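Local coordinates for cyanophage-like gp41-1 intein (Metagenome, PDB 6QAZ), which probably carries out protein splicing, excising itself from a precursor and joining the flanking sequences by a peptide bond, as a naturally split intein, at residues D110-S114 against G115-F119. Residues are numbered along the deposited sequence; the frame is centred on the assembly and turned at random.
Sequences DIEVS and GNHLF
His117 reaches back round a tight turn to Val113, and its ring nitrogen ND1 donates to Val113 O at 2.7 Å, a short but bent bond with an N-H...O angle of 142°. The carbonyl lies near the edge of the imidazole, 19° from its plane. With CG beside the backbone N and anti to the carbonyl carbon (chi1 -57°), the ring swings over the turn, where Gly115 O stands 3.7 Å above one face. Glu112 OE2 comes within 3.1 Å of ND1, too poorly angled for a hydrogen bond, while Glu112 OE1 has a weak one from Ser1 N. The turn itself, from Ser114 to His117, is type II', closed by His117 N giving to Ser114 O at 3.0 Å; Gly115 supplies the positive phi at its second position. It links the end of the long strand 93-113 to strand 118-121, close to the chain's end in the Hint fold of inteins: His117 also shares a backbone bond with Asn128, whose OD1 accepts from Val113 N. At the third position of the turn, Asn116 also starts an Asx turn, its OD1 accepting from Leu118 N at 3.0 Å, from above the amide plane, and receiving a second donor, Asn36 ND2; Asn116 ND2 is met by Asn32 OD1. Ser114 OG finds its partner in Glu37 N. On the buried side the contact turns apolar: Ile111 CD1 packs obliquely on Phe119 CE2 at 3.8 Å, while Val113 CG1 meets CD2 of the same ring at 3.9 Å and Val113 CG2 lies against the backbone of His117.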
loop_
_atom_site.group_PDB
_atom_site.type_symbol
_atom_site.label_atom_id
_atom_site.label_comp_id
_atom_site.label_asym_id
_atom_site.label_seq_id
_atom_site.Cartn_x
_atom_site.Cartn_y
_atom_site.Cartn_z
ATOM N N ASP A 110 6.082 6.728 -3.965
ATOM C CA ASP A 110 6.408 5.376 -4.417
ATOM C C ASP A 110 7.762 4.996 -3.846
ATOM O O ASP A 110 8.725 5.730 -4.082
ATOM C CB ASP A 110 6.453 5.428 -5.924
ATOM C CG ASP A 110 6.564 4.095 -6.578
ATOM O OD1 ASP A 110 6.447 3.049 -5.921
ATOM O OD2 ASP A 110 6.763 4.137 -7.832
ATOM N N ILE A 111 7.842 3.864 -3.166
ATOM C CA ILE A 111 9.092 3.344 -2.624
ATOM C C ILE A 111 9.314 1.920 -3.117
ATOM O O ILE A 111 8.377 1.248 -3.511
ATOM C CB ILE A 111 9.117 3.412 -1.082
ATOM C CG1 ILE A 111 8.197 2.390 -0.409
ATOM C CG2 ILE A 111 8.811 4.815 -0.594
ATOM C CD1 ILE A 111 8.266 2.392 1.107
ATOM N N GLU A 112 10.543 1.472 -3.055
ATOM C CA GLU A 112 10.925 0.080 -3.310
ATOM C C GLU A 112 11.509 -0.494 -2.032
ATOM O O GLU A 112 12.377 0.167 -1.416
ATOM C CB GLU A 112 11.991 0.005 -4.399
ATOM C CG GLU A 112 12.366 -1.398 -4.752
ATOM C CD GLU A 112 11.271 -2.112 -5.484
ATOM O OE1 GLU A 112 10.349 -1.480 -6.082
ATOM O OE2 GLU A 112 11.394 -3.404 -5.489
ATOM N N VAL A 113 11.086 -1.688 -1.652
ATOM C CA VAL A 113 11.616 -2.346 -0.468
ATOM C C VAL A 113 12.204 -3.701 -0.858
ATOM O O VAL A 113 11.917 -4.245 -1.923
ATOM C CB VAL A 113 10.585 -2.454 0.673
ATOM C CG1 VAL A 113 9.904 -1.100 0.907
ATOM C CG2 VAL A 113 9.547 -3.539 0.433
ATOM N N SER A 114 13.023 -4.238 0.040
ATOM C CA SER A 114 13.716 -5.501 -0.170
ATOM C C SER A 114 12.785 -6.691 0.051
ATOM O O SER A 114 11.577 -6.563 0.273
ATOM C CB SER A 114 14.942 -5.559 0.705
ATOM O OG SER A 114 14.614 -5.663 2.099
ATOM N N GLY A 115 13.382 -7.880 0.023
ATOM C CA GLY A 115 12.654 -9.073 0.428
ATOM C C GLY A 115 11.516 -9.375 -0.519
ATOM O O GLY A 115 11.658 -9.305 -1.756
ATOM N N ASN A 116 10.355 -9.638 0.067
ATOM C CA ASN A 116 9.146 -9.939 -0.709
ATOM C C ASN A 116 8.485 -8.705 -1.306
ATOM O O ASN A 116 7.434 -8.856 -1.939
ATOM C CB ASN A 116 8.162 -10.739 0.138
ATOM C CG ASN A 116 7.538 -9.968 1.281
ATOM O OD1 ASN A 116 7.810 -8.783 1.501
ATOM N ND2 ASN A 116 6.707 -10.659 2.032
ATOM N N HIS A 117 9.066 -7.534 -1.141
ATOM C CA HIS A 117 8.533 -6.288 -1.751
ATOM C C HIS A 117 7.186 -5.874 -1.158
ATOM O O HIS A 117 6.538 -5.017 -1.754
ATOM C CB HIS A 117 8.420 -6.358 -3.269
ATOM C CG HIS A 117 9.679 -6.657 -3.900
ATOM N ND1 HIS A 117 10.797 -5.910 -3.780
ATOM C CD2 HIS A 117 9.993 -7.672 -4.676
ATOM C CE1 HIS A 117 11.795 -6.471 -4.482
ATOM N NE2 HIS A 117 11.308 -7.539 -5.050
ATOM N N LEU A 118 6.818 -6.400 -0.010
ATOM C CA LEU A 118 5.547 -6.036 0.628
ATOM C C LEU A 118 5.793 -5.196 1.879
ATOM O O LEU A 118 6.886 -5.234 2.490
ATOM C CB LEU A 118 4.742 -7.285 1.011
ATOM C CG LEU A 118 4.548 -8.333 -0.089
ATOM C CD1 LEU A 118 3.676 -9.469 0.419
ATOM C CD2 LEU A 118 3.967 -7.719 -1.344
ATOM N N PHE A 119 4.756 -4.511 2.315
ATOM C CA PHE A 119 4.753 -3.866 3.623
ATOM C C PHE A 119 3.312 -3.589 4.015
ATOM O O PHE A 119 2.430 -3.428 3.156
ATOM C CB PHE A 119 5.605 -2.588 3.675
ATOM C CG PHE A 119 5.299 -1.521 2.655
ATOM C CD1 PHE A 119 4.334 -0.563 2.858
ATOM C CD2 PHE A 119 6.025 -1.460 1.508
ATOM C CE1 PHE A 119 4.099 0.425 1.929
ATOM C CE2 PHE A 119 5.813 -0.446 0.600
ATOM C CZ PHE A 119 4.811 0.473 0.784
#